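Local coordinates for protein glycerol dehydratase (PDB 1R9D) that probably acts as a glycyl-radical lyase, dehydrating glycerol without the help of vitamin B12, at residues Val167-Phe177 with Ala263-Ile273. Numbering follows the deposited sequence.
Sequences VDYGKVLRVGF and ACQLFWFIHAI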
loop_
_atom_site.group_PDB
_atom_site.type_symbol
_atom_site.label_atom_id
_atom_site.label_comp_id
_atom_site.label_asym_id
_atom_site.label_seq_id
_atom_site.Cartn_x
_atom_site.Cartn_y
_atom_site.Cartn_z
ATOM N N VAL A 167 22.414 -1.424 13.455
ATOM C CA VAL A 167 21.783 -2.738 13.461
ATOM C C VAL A 167 22.376 -3.655 14.519
ATOM O O VAL A 167 23.342 -3.302 15.195
ATOM C CB VAL A 167 21.891 -3.424 12.079
ATOM C CG1 VAL A 167 21.290 -2.526 11.012
ATOM C CG2 VAL A 167 23.347 -3.748 11.760
ATOM N N ASP A 168 21.787 -4.838 14.660
ATOM C CA ASP A 168 22.249 -5.807 15.640
ATOM C C ASP A 168 23.474 -6.547 15.094
ATOM O O ASP A 168 23.400 -7.744 14.802
ATOM C CB ASP A 168 21.133 -6.812 15.937
ATOM C CG ASP A 168 21.327 -7.536 17.257
ATOM O OD1 ASP A 168 22.474 -7.599 17.755
ATOM O OD2 ASP A 168 20.325 -8.061 17.795
ATOM N N TYR A 169 24.591 -5.834 14.952
ATOM C CA TYR A 169 25.821 -6.440 14.435
ATOM C C TYR A 169 26.208 -7.672 15.243
ATOM O O TYR A 169 26.617 -8.689 14.684
ATOM C CB TYR A 169 26.993 -5.445 14.474
ATOM C CG TYR A 169 26.880 -4.252 13.546
ATOM C CD1 TYR A 169 26.358 -3.037 13.997
ATOM C CD2 TYR A 169 27.325 -4.327 12.223
ATOM C CE1 TYR A 169 26.286 -1.923 13.153
ATOM C CE2 TYR A 169 27.260 -3.220 11.370
ATOM C CZ TYR A 169 26.741 -2.021 11.844
ATOM O OH TYR A 169 26.692 -0.923 11.016
ATOM N N GLY A 170 26.082 -7.570 16.564
ATOM C CA GLY A 170 26.437 -8.673 17.440
ATOM C C GLY A 170 25.699 -9.963 17.145
ATOM O O GLY A 170 26.277 -11.046 17.223
ATOM N N LYS A 171 24.420 -9.853 16.801
ATOM C CA LYS A 171 23.615 -11.029 16.504
ATOM C C LYS A 171 24.066 -11.723 15.228
ATOM O O LYS A 171 24.220 -12.942 15.207
ATOM C CB LYS A 171 22.140 -10.647 16.369
ATOM C CG LYS A 171 21.222 -11.823 16.066
ATOM C CD LYS A 171 19.774 -11.362 15.952
ATOM C CE LYS A 171 18.829 -12.524 15.689
ATOM N NZ LYS A 171 17.419 -12.050 15.552
ATOM N N VAL A 172 24.266 -10.953 14.164
ATOM C CA VAL A 172 24.690 -11.527 12.895
ATOM C C VAL A 172 26.096 -12.120 12.988
ATOM O O VAL A 172 26.391 -13.127 12.347
ATOM C CB VAL A 172 24.650 -10.481 11.761
ATOM C CG1 VAL A 172 25.028 -11.144 10.437
ATOM C CG2 VAL A 172 23.257 -9.871 11.664
ATOM N N LEU A 173 26.963 -11.498 13.780
ATOM C CA LEU A 173 28.320 -12.016 13.943
ATOM C C LEU A 173 28.250 -13.398 14.579
ATOM O O LEU A 173 29.060 -14.277 14.278
ATOM C CB LEU A 173 29.159 -11.084 14.833
ATOM C CG LEU A 173 29.686 -9.804 14.181
ATOM C CD1 LEU A 173 30.324 -8.907 15.233
ATOM C CD2 LEU A 173 30.703 -10.161 13.109
ATOM N N ARG A 174 27.267 -13.592 15.451
ATOM C CA ARG A 174 27.104 -14.866 16.137
ATOM C C ARG A 174 26.450 -15.961 15.295
ATOM O O ARG A 174 26.952 -17.085 15.238
ATOM C CB ARG A 174 26.288 -14.682 17.421
ATOM C CG ARG A 174 26.161 -15.954 18.245
ATOM C CD ARG A 174 25.318 -15.766 19.495
ATOM N NE ARG A 174 23.886 -15.726 19.212
ATOM C CZ ARG A 174 23.133 -14.632 19.299
ATOM N NH1 ARG A 174 23.673 -13.475 19.658
ATOM N NH2 ARG A 174 21.833 -14.699 19.040
ATOM N N VAL A 175 25.341 -15.634 14.635
ATOM C CA VAL A 175 24.601 -16.623 13.853
ATOM C C VAL A 175 24.815 -16.607 12.346
ATOM O O VAL A 175 24.390 -17.530 11.648
ATOM C CB VAL A 175 23.087 -16.501 14.122
ATOM C CG1 VAL A 175 22.822 -16.583 15.620
ATOM C CG2 VAL A 175 22.559 -15.193 13.555
ATOM N N GLY A 176 25.458 -15.560 11.841
ATOM C CA GLY A 176 25.705 -15.469 10.412
ATOM C C GLY A 176 24.444 -15.268 9.595
ATOM O O GLY A 176 23.332 -15.313 10.126
ATOM N N PHE A 177 24.613 -15.035 8.299
ATOM C CA PHE A 177 23.473 -14.834 7.422
ATOM C C PHE A 177 22.586 -16.077 7.394
ATOM O O PHE A 177 21.387 -15.979 7.143
ATOM C CB PHE A 177 23.945 -14.469 6.012
ATOM C CG PHE A 177 24.649 -13.137 5.937
ATOM C CD1 PHE A 177 25.945 -13.044 5.441
ATOM C CD2 PHE A 177 24.014 -11.975 6.372
ATOM C CE1 PHE A 177 26.603 -11.815 5.378
ATOM C CE2 PHE A 177 24.663 -10.738 6.314
ATOM C CZ PHE A 177 25.960 -10.660 5.816
ATOM N N ALA A 263 35.522 -12.160 12.552
ATOM C CA ALA A 263 34.569 -11.181 13.074
ATOM C C ALA A 263 34.742 -9.840 12.356
ATOM O O ALA A 263 33.760 -9.200 11.979
ATOM C CB ALA A 263 34.762 -11.009 14.579
ATOM N N CYS A 264 35.991 -9.422 12.153
ATOM C CA CYS A 264 36.266 -8.159 11.465
ATOM C C CYS A 264 35.772 -8.160 10.022
ATOM O O CYS A 264 35.209 -7.173 9.543
ATOM C CB CYS A 264 37.772 -7.850 11.476
ATOM S SG CYS A 264 38.434 -7.339 13.080
ATOM N N GLN A 265 35.989 -9.267 9.317
ATOM C CA GLN A 265 35.561 -9.350 7.926
ATOM C C GLN A 265 34.043 -9.429 7.793
ATOM O O GLN A 265 33.467 -8.797 6.915
ATOM C CB GLN A 265 36.199 -10.558 7.235
ATOM C CG GLN A 265 35.796 -10.685 5.769
ATOM C CD GLN A 265 36.272 -9.516 4.925
ATOM O OE1 GLN A 265 37.455 -9.417 4.587
ATOM N NE2 GLN A 265 35.355 -8.623 4.582
ATOM N N LEU A 266 33.398 -10.203 8.660
ATOM C CA LEU A 266 31.946 -10.335 8.605
ATOM C C LEU A 266 31.295 -9.003 8.984
ATOM O O LEU A 266 30.275 -8.606 8.409
ATOM C CB LEU A 266 31.475 -11.457 9.540
ATOM C CG LEU A 266 29.965 -11.733 9.589
ATOM C CD1 LEU A 266 29.395 -11.841 8.183
ATOM C CD2 LEU A 266 29.716 -13.012 10.369
ATOM N N PHE A 267 31.894 -8.309 9.949
ATOM C CA PHE A 267 31.379 -7.007 10.361
ATOM C C PHE A 267 31.319 -6.097 9.139
ATOM O O PHE A 267 30.292 -5.481 8.863
ATOM C CB PHE A 267 32.291 -6.359 11.406
ATOM C CG PHE A 267 32.067 -4.883 11.562
ATOM C CD1 PHE A 267 30.986 -4.402 12.295
ATOM C CD2 PHE A 267 32.903 -3.972 10.921
ATOM C CE1 PHE A 267 30.741 -3.033 12.382
ATOM C CE2 PHE A 267 32.667 -2.606 11.002
ATOM C CZ PHE A 267 31.578 -2.136 11.737
ATOM N N TRP A 268 32.426 -6.009 8.406
ATOM C CA TRP A 268 32.461 -5.144 7.238
ATOM C C TRP A 268 31.456 -5.533 6.159
ATOM O O TRP A 268 30.866 -4.658 5.532
ATOM C CB TRP A 268 33.873 -5.073 6.635
ATOM C CG TRP A 268 33.916 -4.144 5.464
ATOM C CD1 TRP A 268 34.081 -4.484 4.149
ATOM C CD2 TRP A 268 33.663 -2.734 5.485
ATOM N NE1 TRP A 268 33.939 -3.375 3.353
ATOM C CE2 TRP A 268 33.681 -2.287 4.147
ATOM C CE3 TRP A 268 33.418 -1.805 6.508
ATOM C CZ2 TRP A 268 33.460 -0.946 3.799
ATOM C CZ3 TRP A 268 33.199 -0.471 6.163
ATOM C CH2 TRP A 268 33.221 -0.057 4.820
ATOM N N PHE A 269 31.250 -6.828 5.931
ATOM C CA PHE A 269 30.281 -7.235 4.916
ATOM C C PHE A 269 28.875 -6.804 5.328
ATOM O O PHE A 269 28.090 -6.356 4.500
ATOM C CB PHE A 269 30.315 -8.751 4.681
ATOM C CG PHE A 269 31.392 -9.192 3.723
ATOM C CD1 PHE A 269 31.512 -8.594 2.469
ATOM C CD2 PHE A 269 32.275 -10.207 4.070
ATOM C CE1 PHE A 269 32.503 -9.003 1.570
ATOM C CE2 PHE A 269 33.269 -10.623 3.180
ATOM C CZ PHE A 269 33.382 -10.020 1.929
ATOM N N ILE A 270 28.552 -6.947 6.608
ATOM C CA ILE A 270 27.236 -6.524 7.084
ATOM C C ILE A 270 27.088 -5.026 6.806
ATOM O O ILE A 270 26.118 -4.582 6.185
ATOM C CB ILE A 270 27.082 -6.746 8.606
ATOM C CG1 ILE A 270 27.094 -8.238 8.928
ATOM C CG2 ILE A 270 25.790 -6.108 9.095
ATOM C CD1 ILE A 270 27.231 -8.534 10.405
ATOM N N HIS A 271 28.067 -4.256 7.268
ATOM C CA HIS A 271 28.061 -2.805 7.096
ATOM C C HIS A 271 28.017 -2.404 5.625
ATOM O O HIS A 271 27.228 -1.550 5.221
ATOM C CB HIS A 271 29.302 -2.198 7.759
ATOM C CG HIS A 271 29.235 -0.711 7.922
ATOM N ND1 HIS A 271 28.557 -0.106 8.960
ATOM C CD2 HIS A 271 29.743 0.293 7.168
ATOM C CE1 HIS A 271 28.652 1.207 8.838
ATOM N NE2 HIS A 271 29.367 1.475 7.759
ATOM N N ALA A 272 28.862 -3.029 4.814
ATOM C CA ALA A 272 28.913 -2.708 3.393
ATOM C C ALA A 272 27.602 -2.958 2.652
ATOM O O ALA A 272 27.130 -2.096 1.917
ATOM C CB ALA A 272 30.052 -3.493 2.721
ATOM N N ILE A 273 27.009 -4.132 2.846
ATOM C CA ILE A 273 25.771 -4.462 2.154
ATOM C C ILE A 273 24.620 -3.528 2.531
ATOM O O ILE A 273 23.754 -3.247 1.708
ATOM C CB ILE A 273 25.393 -5.943 2.389
ATOM C CG1 ILE A 273 26.529 -6.839 1.870
ATOM C CG2 ILE A 273 24.097 -6.276 1.661
ATOM C CD1 ILE A 273 26.392 -8.299 2.223
#
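Tyr169 reaches across to the helix of Ala263-Ile273 and shares a hydrogen bond with His271, its OH lying 2.9 Å from ND1, at the edge of the imidazole, close to its plane. The phenol ring on the way is held from both faces. Val167 CG2 sits over the centre of one, while Phe267 CE1 lies toward the rim of the other, 3.6 Å from Tyr169 CE2; the two aromatic planes are inclined by 39°, an oblique pairing. Ile270 carries the middle of the contact and divides its branches: CG2 leans on Tyr169 CD2 (3.9 Å), and CD1 meets Val172 CG1 end to end at 3.4 Å, a tight fit for two methyl groups. With Val172 CG1 anti to the backbone N (chi1 -177°), that methyl is turned straight at the isoleucine tip. Farther along the chain, past Gly176, Phe177 CZ comes to 4.1 Å from Ile270 CG1, and Phe177 CE1 lies alongside Leu266 CD1, the two side chains running in opposite directions. Leu173 fills the other flank, where CD2 drops onto the backbone at Ala263 O (3.4 Å) and also touches Leu266 CB.

Behind this first shell, Gln340 OE1 accepts a hydrogen bond from NE2, the far nitrogen of His271, so both imidazole nitrogens are engaged and the ring's rotation is fixed. Asp168 caps the start of the tyrosine's helix by taking a bond from Lys171 N. Helix 288-298 closes over Leu173 and Phe267, with Phe288 edge-to-face on the latter, and helix 197-230 backs Phe177 and Ile273. The segments 169-177 and 263-273 cross at 110°, their axes 9.9 Å apart at closest approach, a steep, buried helix-helix crossing with a single polar link in an apolar interface, within the helical part of the pyruvate formate-lyase-like fold.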